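Local coordinates for hypothetical zinc-type alcohol dehydrogenase-like protein in PRE5-FET4 intergenic region (Saccharomyces cerevisiae, PDB 1PIW) that reduces aromatic and aliphatic aldehydes to primary alcohols with NADPH, as a zinc-containing medium-chain alcohol dehydrogenase of broad substrate specificity, at residues R211-R216 / Y227-E232; E205-S210 / D242-I247; G234-K239 / P263-V268. One frame throughout, in Å; residues are numbered along the deposited sequence.

Contact 1: R211-R216 / Y227-E232; sequences RSSRKR and YIATLE. With NAP (NADP nicotinamide-adenine-dinucleotide phosphate), chain E.
Tyr-227 packs against the loop 211-216 and meets it with ring and hydroxyl. CA of Arg-216 sits over the ring centre, 3.4 Å from the centroid and 14° off the ring normal, a CH-pi contact. The Arg-216 guanidinium also reaches the ring: CD2 of Tyr-227 lies over its face, with the two planes 64° apart. The Tyr-227 OH donates to Ser-212 O at 3.1 Å, tilted from the carbonyl plane. CG of Tyr-227 is anti to the backbone N (chi1 -172°), which carries the ring against Arg-216, the last residue of the turn 213-216. A leucine here would probably leave Ser-212 O without this donor and Arg-216 CA without a ring to rest on. Further along, Leu-231 N donates to Arg-211 O at 3.0 Å. Within the loop, Ser-212 OG accepts from Arg-214 N, forming an ST turn. Two of the loop's basic side chains, Arg-211 and Lys-215, reach the cofactor. Lys-215, extended beyond CG, makes weak hydrogen bonds from NZ to NAP O3B and O3X, both at 2.9 Å. The Arg-211 guanidinium lies with one face over adenine N3A. This is the 2'-phosphate pocket of an NADP-dependent Rossmann domain, built on the loop after the second strand.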
loop_
_atom_site.group_PDB
_atom_site.type_symbol
_atom_site.label_atom_id
_atom_site.label_comp_id
_atom_site.label_asym_id
_atom_site.label_seq_id
_atom_site.Cartn_x
_atom_site.Cartn_y
_atom_site.Cartn_z
ATOM N N ARG A 211 17.461 -8.042 -12.941
ATOM C CA ARG A 211 17.529 -9.491 -12.859
ATOM C C ARG A 211 18.854 -10.061 -13.368
ATOM O O ARG A 211 19.431 -10.928 -12.731
ATOM C CB ARG A 211 16.319 -10.128 -13.567
ATOM C CG ARG A 211 15.812 -9.418 -14.813
ATOM C CD ARG A 211 14.394 -9.883 -15.143
ATOM N NE ARG A 211 14.054 -9.670 -16.550
ATOM C CZ ARG A 211 14.119 -8.495 -17.169
ATOM N NH1 ARG A 211 14.505 -7.421 -16.502
ATOM N NH2 ARG A 211 13.826 -8.396 -18.459
ATOM N N SER A 212 19.348 -9.575 -14.498
ATOM C CA SER A 212 20.628 -10.063 -15.001
ATOM C C SER A 212 21.708 -9.152 -14.414
ATOM O O SER A 212 21.397 -8.209 -13.692
ATOM C CB SER A 212 20.678 -10.010 -16.532
ATOM O OG SER A 212 21.356 -8.852 -17.001
ATOM N N SER A 213 22.969 -9.422 -14.727
ATOM C CA SER A 213 24.066 -8.616 -14.208
ATOM C C SER A 213 24.582 -7.622 -15.240
ATOM O O SER A 213 25.470 -6.819 -14.946
ATOM C CB SER A 213 25.217 -9.522 -13.771
ATOM O OG SER A 213 25.551 -9.308 -12.415
ATOM N N ARG A 214 24.020 -7.672 -16.444
ATOM C CA ARG A 214 24.455 -6.792 -17.515
ATOM C C ARG A 214 24.494 -5.325 -17.159
ATOM O O ARG A 214 25.516 -4.666 -17.323
ATOM C CB ARG A 214 23.571 -6.948 -18.755
ATOM C CG ARG A 214 23.881 -5.929 -19.864
ATOM C CD ARG A 214 25.393 -5.849 -20.118
ATOM N NE ARG A 214 25.972 -7.167 -20.422
ATOM C CZ ARG A 214 27.268 -7.486 -20.321
ATOM N NH1 ARG A 214 28.159 -6.585 -19.914
ATOM N NH2 ARG A 214 27.672 -8.713 -20.637
ATOM N N LYS A 215 23.376 -4.813 -16.670
ATOM C CA LYS A 215 23.279 -3.404 -16.352
ATOM C C LYS A 215 24.012 -2.885 -15.107
ATOM O O LYS A 215 23.892 -1.706 -14.762
ATOM C CB LYS A 215 21.800 -3.031 -16.308
ATOM C CG LYS A 215 21.122 -3.109 -17.671
ATOM C CD LYS A 215 19.610 -3.098 -17.554
ATOM C CE LYS A 215 18.929 -3.135 -18.914
ATOM N NZ LYS A 215 17.448 -3.308 -18.802
ATOM N N ARG A 216 24.791 -3.746 -14.456
ATOM C CA ARG A 216 25.531 -3.366 -13.251
ATOM C C ARG A 216 26.466 -2.183 -13.458
ATOM O O ARG A 216 26.282 -1.143 -12.849
ATOM C CB ARG A 216 26.330 -4.559 -12.729
ATOM C CG ARG A 216 27.130 -4.290 -11.454
ATOM C CD ARG A 216 28.074 -5.454 -11.137
ATOM N NE ARG A 216 27.345 -6.678 -10.832
ATOM C CZ ARG A 216 26.663 -6.862 -9.711
ATOM N NH1 ARG A 216 26.635 -5.902 -8.803
ATOM N NH2 ARG A 216 26.001 -7.993 -9.502
ATOM N N TYR A 227 23.869 -2.231 -6.303
ATOM C CA TYR A 227 23.212 -2.990 -7.363
ATOM C C TYR A 227 22.873 -4.405 -6.936
ATOM O O TYR A 227 23.612 -5.012 -6.181
ATOM C CB TYR A 227 24.147 -3.050 -8.570
ATOM C CG TYR A 227 23.551 -3.629 -9.835
ATOM C CD1 TYR A 227 22.890 -2.811 -10.758
ATOM C CD2 TYR A 227 23.690 -4.986 -10.133
ATOM C CE1 TYR A 227 22.390 -3.332 -11.947
ATOM C CE2 TYR A 227 23.192 -5.518 -11.323
ATOM C CZ TYR A 227 22.546 -4.688 -12.225
ATOM O OH TYR A 227 22.057 -5.213 -13.401
ATOM N N ILE A 228 21.771 -4.936 -7.447
ATOM C CA ILE A 228 21.327 -6.285 -7.122
ATOM C C ILE A 228 20.876 -6.978 -8.398
ATOM O O ILE A 228 20.250 -6.355 -9.258
ATOM C CB ILE A 228 20.121 -6.267 -6.167
ATOM C CG1 ILE A 228 20.494 -5.587 -4.852
ATOM C CG2 ILE A 228 19.623 -7.675 -5.934
ATOM C CD1 ILE A 228 19.303 -5.348 -3.944
ATOM N N ALA A 229 21.179 -8.267 -8.520
ATOM C CA ALA A 229 20.778 -9.027 -9.699
ATOM C C ALA A 229 19.994 -10.266 -9.297
ATOM O O ALA A 229 20.563 -11.315 -8.998
ATOM C CB ALA A 229 21.990 -9.421 -10.518
ATOM N N THR A 230 18.673 -10.109 -9.292
ATOM C CA THR A 230 17.722 -11.156 -8.941
ATOM C C THR A 230 18.148 -12.572 -9.281
ATOM O O THR A 230 18.214 -13.429 -8.398
ATOM C CB THR A 230 16.372 -10.885 -9.618
ATOM O OG1 THR A 230 15.793 -9.713 -9.034
ATOM C CG2 THR A 230 15.422 -12.069 -9.448
ATOM N N LEU A 231 18.426 -12.815 -10.558
ATOM C CA LEU A 231 18.826 -14.147 -11.011
ATOM C C LEU A 231 20.042 -14.686 -10.272
ATOM O O LEU A 231 20.263 -15.893 -10.244
ATOM C CB LEU A 231 19.094 -14.148 -12.523
ATOM C CG LEU A 231 17.886 -13.883 -13.431
ATOM C CD1 LEU A 231 18.326 -13.804 -14.873
ATOM C CD2 LEU A 231 16.865 -14.977 -13.264
ATOM N N GLU A 232 20.810 -13.797 -9.652
ATOM C CA GLU A 232 22.008 -14.201 -8.930
ATOM C C GLU A 232 21.854 -14.228 -7.419
ATOM O O GLU A 232 22.838 -14.468 -6.711
ATOM C CB GLU A 232 23.159 -13.261 -9.281
ATOM C CG GLU A 232 23.619 -13.366 -10.715
ATOM C CD GLU A 232 24.697 -12.367 -11.045
ATOM O OE1 GLU A 232 25.656 -12.251 -10.254
ATOM O OE2 GLU A 232 24.591 -11.704 -12.097
HETATM P PA NAP E . 11.710 0.279 -21.271
HETATM O O1A NAP E . 10.635 -0.311 -21.985
HETATM O O2A NAP E . 12.860 1.096 -21.864
HETATM O O5B NAP E . 12.388 -0.863 -20.382
HETATM C C5B NAP E . 11.552 -1.631 -19.475
HETATM C C4B NAP E . 12.617 -2.255 -18.556
HETATM O O4B NAP E . 11.914 -3.086 -17.520
HETATM C C3B NAP E . 13.590 -3.273 -19.213
HETATM O O3B NAP E . 14.762 -2.558 -19.636
HETATM C C2B NAP E . 13.828 -4.283 -18.106
HETATM O O2B NAP E . 14.805 -3.888 -17.151
HETATM C C1B NAP E . 12.434 -4.414 -17.431
HETATM N N9A NAP E . 11.655 -5.505 -18.082
HETATM C C8A NAP E . 11.231 -5.722 -19.382
HETATM N N7A NAP E . 10.551 -6.850 -19.559
HETATM C C5A NAP E . 10.527 -7.415 -18.291
HETATM C C6A NAP E . 9.949 -8.628 -17.846
HETATM N N6A NAP E . 9.276 -9.523 -18.584
HETATM N N1A NAP E . 10.081 -8.947 -16.489
HETATM C C2A NAP E . 10.764 -8.090 -15.615
HETATM N N3A NAP E . 11.347 -6.889 -16.020
HETATM C C4A NAP E . 11.202 -6.590 -17.373
HETATM O O3 NAP E . 11.170 1.209 -20.127
HETATM P PN NAP E . 9.895 2.096 -19.957
HETATM O O1N NAP E . 9.575 2.806 -21.199
HETATM O O2N NAP E . 10.177 2.917 -18.772
HETATM O O5D NAP E . 8.784 1.031 -19.678
HETATM C C5D NAP E . 7.428 1.438 -19.881
HETATM C C4D NAP E . 6.584 0.753 -18.867
HETATM O O4D NAP E . 6.112 1.775 -17.955
HETATM C C3D NAP E . 5.321 0.119 -19.502
HETATM O O3D NAP E . 4.989 -1.151 -18.909
HETATM C C2D NAP E . 4.268 1.184 -19.295
HETATM O O2D NAP E . 2.963 0.667 -19.260
HETATM C C1D NAP E . 4.647 1.808 -18.001
HETATM P P2B NAP E . 15.864 -4.896 -16.493
HETATM O O1X NAP E . 15.134 -5.563 -15.342
HETATM O O2X NAP E . 16.146 -5.813 -17.623
HETATM O O3X NAP E . 16.987 -4.033 -16.016
#

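Contact 2: E205-S210 / D242-I247. With NAP (NADP nicotinamide-adenine-dinucleotide phosphate), chain E.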
loop_
_atom_site.group_PDB
_atom_site.type_symbol
_atom_site.label_atom_id
_atom_site.label_comp_id
_atom_site.label_asym_id
_atom_site.label_seq_id
_atom_site.Cartn_x
_atom_site.Cartn_y
_atom_site.Cartn_z
ATOM N N GLU A 205 19.368 7.127 -0.891
ATOM C CA GLU A 205 20.397 6.138 -1.160
ATOM C C GLU A 205 19.622 5.183 -2.058
ATOM O O GLU A 205 18.668 4.534 -1.621
ATOM C CB GLU A 205 20.821 5.448 0.134
ATOM C CG GLU A 205 21.893 4.378 -0.011
ATOM C CD GLU A 205 22.323 3.791 1.332
ATOM O OE1 GLU A 205 23.110 2.812 1.335
ATOM O OE2 GLU A 205 21.882 4.306 2.389
ATOM N N THR A 206 20.023 5.119 -3.323
ATOM C CA THR A 206 19.330 4.298 -4.303
ATOM C C THR A 206 19.946 2.942 -4.611
ATOM O O THR A 206 21.161 2.807 -4.735
ATOM C CB THR A 206 19.203 5.064 -5.611
ATOM O OG1 THR A 206 18.757 6.394 -5.340
ATOM C CG2 THR A 206 18.215 4.405 -6.499
ATOM N N TYR A 207 19.088 1.939 -4.739
ATOM C CA TYR A 207 19.511 0.588 -5.063
ATOM C C TYR A 207 18.879 0.240 -6.406
ATOM O O TYR A 207 17.672 0.405 -6.571
ATOM C CB TYR A 207 18.989 -0.396 -4.014
ATOM C CG TYR A 207 19.797 -0.480 -2.738
ATOM C CD1 TYR A 207 20.228 0.668 -2.084
ATOM C CD2 TYR A 207 20.105 -1.720 -2.161
ATOM C CE1 TYR A 207 20.944 0.590 -0.884
ATOM C CE2 TYR A 207 20.818 -1.808 -0.963
ATOM C CZ TYR A 207 21.233 -0.647 -0.330
ATOM O OH TYR A 207 21.922 -0.705 0.862
ATOM N N VAL A 208 19.664 -0.212 -7.381
ATOM C CA VAL A 208 19.064 -0.599 -8.654
ATOM C C VAL A 208 18.797 -2.079 -8.507
ATOM O O VAL A 208 19.648 -2.814 -8.026
ATOM C CB VAL A 208 19.993 -0.338 -9.850
ATOM C CG1 VAL A 208 19.487 -1.066 -11.068
ATOM C CG2 VAL A 208 20.014 1.148 -10.162
ATOM N N ILE A 209 17.611 -2.519 -8.897
ATOM C CA ILE A 209 17.265 -3.920 -8.750
ATOM C C ILE A 209 16.875 -4.546 -10.074
ATOM O O ILE A 209 15.719 -4.479 -10.502
ATOM C CB ILE A 209 16.124 -4.078 -7.731
ATOM C CG1 ILE A 209 16.565 -3.468 -6.395
ATOM C CG2 ILE A 209 15.760 -5.551 -7.562
ATOM C CD1 ILE A 209 15.472 -3.378 -5.359
ATOM N N SER A 210 17.859 -5.169 -10.717
ATOM C CA SER A 210 17.648 -5.807 -12.010
ATOM C C SER A 210 17.721 -7.316 -11.864
ATOM O O SER A 210 18.004 -7.826 -10.784
ATOM C CB SER A 210 18.708 -5.325 -12.993
ATOM O OG SER A 210 18.408 -5.769 -14.294
ATOM N N ASP A 242 14.458 -6.054 5.486
ATOM C CA ASP A 242 14.276 -4.790 6.211
ATOM C C ASP A 242 15.248 -3.652 5.870
ATOM O O ASP A 242 15.886 -3.084 6.760
ATOM C CB ASP A 242 14.325 -5.066 7.725
ATOM C CG ASP A 242 13.794 -3.905 8.560
ATOM O OD1 ASP A 242 12.577 -3.631 8.510
ATOM O OD2 ASP A 242 14.593 -3.267 9.275
ATOM N N THR A 243 15.338 -3.292 4.593
ATOM C CA THR A 243 16.245 -2.219 4.187
ATOM C C THR A 243 15.614 -1.038 3.432
ATOM O O THR A 243 16.019 0.112 3.621
ATOM C CB THR A 243 17.379 -2.774 3.306
ATOM O OG1 THR A 243 18.209 -1.694 2.857
ATOM C CG2 THR A 243 16.806 -3.474 2.097
ATOM N N PHE A 244 14.625 -1.328 2.591
ATOM C CA PHE A 244 13.973 -0.313 1.761
ATOM C C PHE A 244 12.770 0.429 2.306
ATOM O O PHE A 244 11.854 -0.168 2.868
ATOM C CB PHE A 244 13.561 -0.933 0.423
ATOM C CG PHE A 244 14.711 -1.418 -0.392
ATOM C CD1 PHE A 244 15.607 -0.514 -0.949
ATOM C CD2 PHE A 244 14.920 -2.775 -0.574
ATOM C CE1 PHE A 244 16.693 -0.955 -1.670
ATOM C CE2 PHE A 244 16.003 -3.226 -1.296
ATOM C CZ PHE A 244 16.895 -2.311 -1.847
ATOM N N ASP A 245 12.774 1.742 2.105
ATOM C CA ASP A 245 11.662 2.578 2.524
ATOM C C ASP A 245 10.621 2.545 1.419
ATOM O O ASP A 245 9.423 2.395 1.669
ATOM C CB ASP A 245 12.096 4.029 2.701
ATOM C CG ASP A 245 12.803 4.263 3.994
ATOM O OD1 ASP A 245 12.368 3.663 4.998
ATOM O OD2 ASP A 245 13.772 5.055 4.009
ATOM N N LEU A 246 11.100 2.682 0.187
ATOM C CA LEU A 246 10.241 2.715 -0.982
ATOM C C LEU A 246 10.884 1.998 -2.163
ATOM O O LEU A 246 12.088 2.105 -2.377
ATOM C CB LEU A 246 9.991 4.170 -1.353
ATOM C CG LEU A 246 9.489 4.444 -2.758
ATOM C CD1 LEU A 246 8.020 4.130 -2.809
ATOM C CD2 LEU A 246 9.741 5.890 -3.124
ATOM N N ILE A 247 10.078 1.263 -2.920
ATOM C CA ILE A 247 10.561 0.565 -4.104
ATOM C C ILE A 247 9.587 0.875 -5.232
ATOM O O ILE A 247 8.374 0.748 -5.062
ATOM C CB ILE A 247 10.605 -0.963 -3.908
ATOM C CG1 ILE A 247 11.810 -1.351 -3.071
ATOM C CG2 ILE A 247 10.686 -1.664 -5.248
ATOM C CD1 ILE A 247 11.971 -2.847 -2.927
HETATM P PA NAP E . 11.710 0.279 -21.271
HETATM O O1A NAP E . 10.635 -0.311 -21.985
HETATM O O2A NAP E . 12.860 1.096 -21.864
HETATM O O5B NAP E . 12.388 -0.863 -20.382
HETATM C C5B NAP E . 11.552 -1.631 -19.475
HETATM C C4B NAP E . 12.617 -2.255 -18.556
HETATM O O4B NAP E . 11.914 -3.086 -17.520
HETATM C C3B NAP E . 13.590 -3.273 -19.213
HETATM O O3B NAP E . 14.762 -2.558 -19.636
HETATM C C2B NAP E . 13.828 -4.283 -18.106
HETATM O O2B NAP E . 14.805 -3.888 -17.151
HETATM C C1B NAP E . 12.434 -4.414 -17.431
HETATM N N9A NAP E . 11.655 -5.505 -18.082
HETATM C C8A NAP E . 11.231 -5.722 -19.382
HETATM N N7A NAP E . 10.551 -6.850 -19.559
HETATM C C5A NAP E . 10.527 -7.415 -18.291
HETATM C C6A NAP E . 9.949 -8.628 -17.846
HETATM N N6A NAP E . 9.276 -9.523 -18.584
HETATM N N1A NAP E . 10.081 -8.947 -16.489
HETATM C C2A NAP E . 10.764 -8.090 -15.615
HETATM N N3A NAP E . 11.347 -6.889 -16.020
HETATM C C4A NAP E . 11.202 -6.590 -17.373
HETATM O O3 NAP E . 11.170 1.209 -20.127
HETATM P PN NAP E . 9.895 2.096 -19.957
HETATM O O1N NAP E . 9.575 2.806 -21.199
HETATM O O2N NAP E . 10.177 2.917 -18.772
HETATM O O5D NAP E . 8.784 1.031 -19.678
HETATM C C5D NAP E . 7.428 1.438 -19.881
HETATM C C4D NAP E . 6.584 0.753 -18.867
HETATM O O4D NAP E . 6.112 1.775 -17.955
HETATM C C3D NAP E . 5.321 0.119 -19.502
HETATM O O3D NAP E . 4.989 -1.151 -18.909
HETATM C C2D NAP E . 4.268 1.184 -19.295
HETATM O O2D NAP E . 2.963 0.667 -19.260
HETATM C C1D NAP E . 4.647 1.808 -18.001
HETATM P P2B NAP E . 15.864 -4.896 -16.493
HETATM O O1X NAP E . 15.134 -5.563 -15.342
HETATM O O2X NAP E . 16.146 -5.813 -17.623
HETATM O O3X NAP E . 16.987 -4.033 -16.016
#
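Phe-244 turns a ring edge toward the face of Tyr-207 in an offset edge-to-face pair. The setting is the Rossmann fold of the cofactor domain. Strands 205-210 and 244-249 belong to one parallel sheet and stand on either side of strand 182-186. The side chains meet across the middle strand, with no backbone pairing between them. Phe-244 precedes the corner the chain turns at Asp-245, while Ile-247 lies in the sheet strand beyond it. The ring centroids of Tyr-207 and Phe-244 are 4.9 Å apart and the planes stand at 88°. CE1 and CZ of Phe-244 do the touching; CZ comes to 3.3 Å from Tyr-207 CD2. The CB of Tyr-207 starts out toward the other segment. Phe-244 has CG anti to the carbonyl carbon (chi1 -63°), and this swings the ring to Tyr-207, although its CB does not head that way. CG2 of its neighbour Thr-243 lies over one face of the Phe-244 ring. Ile-209 comes from the opposite direction and puts CD1 3.9 Å from Phe-244 CZ. Ile-209 CD1 is also 4.3 Å from Ile-247 CD1. Ala-265 and Met-266 also pack on Phe-244. At the far end of strand 205-210 the chemistry becomes polar. Ser-210 holds its hydroxyl anti to the backbone N (chi1 -171°), and Ser-210 OG donates to NAP O3X, an oxygen of the 2'-phosphate, at 2.8 Å.

Contact 3: G234-K239 / P263-V268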
loop_
_atom_site.group_PDB
_atom_site.type_symbol
_atom_site.label_atom_id
_atom_site.label_comp_id
_atom_site.label_asym_id
_atom_site.label_seq_id
_atom_site.Cartn_x
_atom_site.Cartn_y
_atom_site.Cartn_z
ATOM N N GLY A 234 18.801 -15.788 -5.536
ATOM C CA GLY A 234 18.071 -16.897 -4.937
ATOM C C GLY A 234 16.986 -16.514 -3.948
ATOM O O GLY A 234 16.109 -17.317 -3.633
ATOM N N ASP A 235 17.064 -15.286 -3.449
ATOM C CA ASP A 235 16.093 -14.730 -2.511
ATOM C C ASP A 235 16.712 -13.469 -1.939
ATOM O O ASP A 235 17.261 -13.466 -0.831
ATOM C CB ASP A 235 15.759 -15.704 -1.375
ATOM C CG ASP A 235 14.418 -15.381 -0.709
ATOM O OD1 ASP A 235 14.230 -14.229 -0.253
ATOM O OD2 ASP A 235 13.546 -16.277 -0.646
ATOM N N TRP A 236 16.639 -12.399 -2.719
ATOM C CA TRP A 236 17.199 -11.133 -2.294
ATOM C C TRP A 236 16.340 -10.516 -1.206
ATOM O O TRP A 236 16.829 -9.726 -0.400
ATOM C CB TRP A 236 17.299 -10.181 -3.474
ATOM C CG TRP A 236 15.985 -9.878 -4.083
ATOM C CD1 TRP A 236 15.210 -10.721 -4.823
ATOM C CD2 TRP A 236 15.289 -8.631 -4.029
ATOM N NE1 TRP A 236 14.076 -10.076 -5.242
ATOM C CE2 TRP A 236 14.099 -8.787 -4.770
ATOM C CE3 TRP A 236 15.557 -7.395 -3.428
ATOM C CZ2 TRP A 236 13.174 -7.747 -4.929
ATOM C CZ3 TRP A 236 14.644 -6.370 -3.583
ATOM C CH2 TRP A 236 13.466 -6.551 -4.330
ATOM N N GLY A 237 15.056 -10.863 -1.193
ATOM C CA GLY A 237 14.180 -10.334 -0.164
ATOM C C GLY A 237 14.762 -10.772 1.164
ATOM O O GLY A 237 14.912 -9.988 2.100
ATOM N N GLU A 238 15.105 -12.052 1.219
ATOM C CA GLU A 238 15.700 -12.677 2.389
ATOM C C GLU A 238 17.013 -11.981 2.724
ATOM O O GLU A 238 17.270 -11.638 3.877
ATOM C CB GLU A 238 15.950 -14.157 2.078
ATOM C CG GLU A 238 16.746 -14.935 3.103
ATOM C CD GLU A 238 16.007 -15.088 4.407
ATOM O OE1 GLU A 238 14.805 -15.436 4.362
ATOM O OE2 GLU A 238 16.630 -14.869 5.473
ATOM N N LYS A 239 17.832 -11.760 1.699
ATOM C CA LYS A 239 19.135 -11.132 1.883
ATOM C C LYS A 239 19.144 -9.645 2.220
ATOM O O LYS A 239 19.943 -9.212 3.046
ATOM C CB LYS A 239 20.020 -11.365 0.658
ATOM C CG LYS A 239 21.407 -10.736 0.803
ATOM C CD LYS A 239 22.323 -11.078 -0.364
ATOM C CE LYS A 239 22.595 -12.569 -0.445
ATOM N NZ LYS A 239 23.527 -12.881 -1.559
ATOM N N PRO A 263 8.587 -7.839 -0.509
ATOM C CA PRO A 263 8.197 -7.294 0.796
ATOM C C PRO A 263 9.255 -7.399 1.901
ATOM O O PRO A 263 9.442 -6.463 2.680
ATOM C CB PRO A 263 6.929 -8.068 1.107
ATOM C CG PRO A 263 6.307 -8.207 -0.275
ATOM C CD PRO A 263 7.495 -8.639 -1.094
ATOM N N LYS A 264 9.947 -8.534 1.957
ATOM C CA LYS A 264 10.991 -8.765 2.957
ATOM C C LYS A 264 12.032 -7.642 3.039
ATOM O O LYS A 264 12.457 -7.269 4.132
ATOM C CB LYS A 264 11.748 -10.062 2.669
ATOM C CG LYS A 264 10.963 -11.357 2.722
ATOM C CD LYS A 264 11.962 -12.517 2.626
ATOM C CE LYS A 264 11.298 -13.886 2.637
ATOM N NZ LYS A 264 10.478 -14.126 1.413
ATOM N N ALA A 265 12.465 -7.126 1.891
ATOM C CA ALA A 265 13.470 -6.070 1.880
ATOM C C ALA A 265 12.884 -4.738 2.292
ATOM O O ALA A 265 13.607 -3.736 2.370
ATOM C CB ALA A 265 14.076 -5.939 0.508
ATOM N N MET A 266 11.577 -4.727 2.552
ATOM C CA MET A 266 10.874 -3.503 2.937
ATOM C C MET A 266 10.845 -3.267 4.441
ATOM O O MET A 266 10.508 -4.160 5.225
ATOM C CB MET A 266 9.438 -3.528 2.402
ATOM C CG MET A 266 9.334 -3.688 0.900
ATOM S SD MET A 266 10.317 -2.442 0.045
ATOM C CE MET A 266 9.404 -0.954 0.427
ATOM N N LYS A 267 11.202 -2.051 4.837
ATOM C CA LYS A 267 11.199 -1.686 6.244
ATOM C C LYS A 267 9.764 -1.722 6.731
ATOM O O LYS A 267 8.830 -1.772 5.937
ATOM C CB LYS A 267 11.779 -0.279 6.431
ATOM C CG LYS A 267 13.283 -0.182 6.203
ATOM C CD LYS A 267 13.744 1.261 6.085
ATOM C CE LYS A 267 13.441 2.057 7.346
ATOM N NZ LYS A 267 13.867 3.494 7.258
ATOM N N VAL A 268 9.576 -1.711 8.041
ATOM C CA VAL A 268 8.220 -1.716 8.552
ATOM C C VAL A 268 7.634 -0.373 8.153
ATOM O O VAL A 268 8.155 0.676 8.529
ATOM C CB VAL A 268 8.182 -1.866 10.081
ATOM C CG1 VAL A 268 6.744 -1.894 10.566
ATOM C CG2 VAL A 268 8.888 -3.145 10.489
#
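Gly-237 and Lys-264 form the close part of this contact. Gly-237 CA and Lys-264 CA are 4.7 Å apart. Gly-237 O lies 3.2 Å from Lys-264 CB. Beside them, on the buried side, Ala-265 CB faces Trp-236 CZ3 at 4.2 Å. The indole has CG between the backbone N and the carbonyl carbon (chi1 61°). From there it reaches inward to Phe-244 of strand 244-249, which Ala-265 also touches. The other side is looser. The Lys-264 chain runs along the start of helix 236-239, with CD 3.5 Å from Glu-238 N, and bends at its last torsion (chi4 67°). Lys-264 NZ ends 4.1 Å from Asp-235 OD1, beyond a salt bridge, though the position of that oxygen is less certain. Asp-235 is the N-cap of the helix, and its OD1 accepts from Glu-238 N. Glu-238 is exposed and its charge stands farther off. The contact thus joins a short helix to the turn before strand 266-267, beside the start of strand 244-249 of the Rossmann sheet. Its chemistry implies fit more than polar bonding: the lysine's aliphatic chain lies against helix backbone and Ala-265 against the indole, while the lysine's charge probably adds a modest electrostatic pull.

Contact 2 is the buried one, contact 1 lies at the surface, and contact 3 is partly buried. Contacts 1 and 2 share the parallel sheet: strands 226-229 and 205-210 are neighbours, joined by probable backbone hydrogen bonds of Ser-210 to Ile-228 and Thr-230. Both also touch the cofactor, around its 2'-phosphate. Contacts 2 and 3 interlock along the chain, and residues 242-244 pair with 264-265 through probable backbone bonds. Phe-244 belongs to the apolar core that both share. Chemistry follows place: contact 1 is rich in charge and hydrogen bonds, contact 2 is aromatic and aliphatic, and contact 3, away from the cofactor, is mostly side chain on backbone, with charges that do not meet.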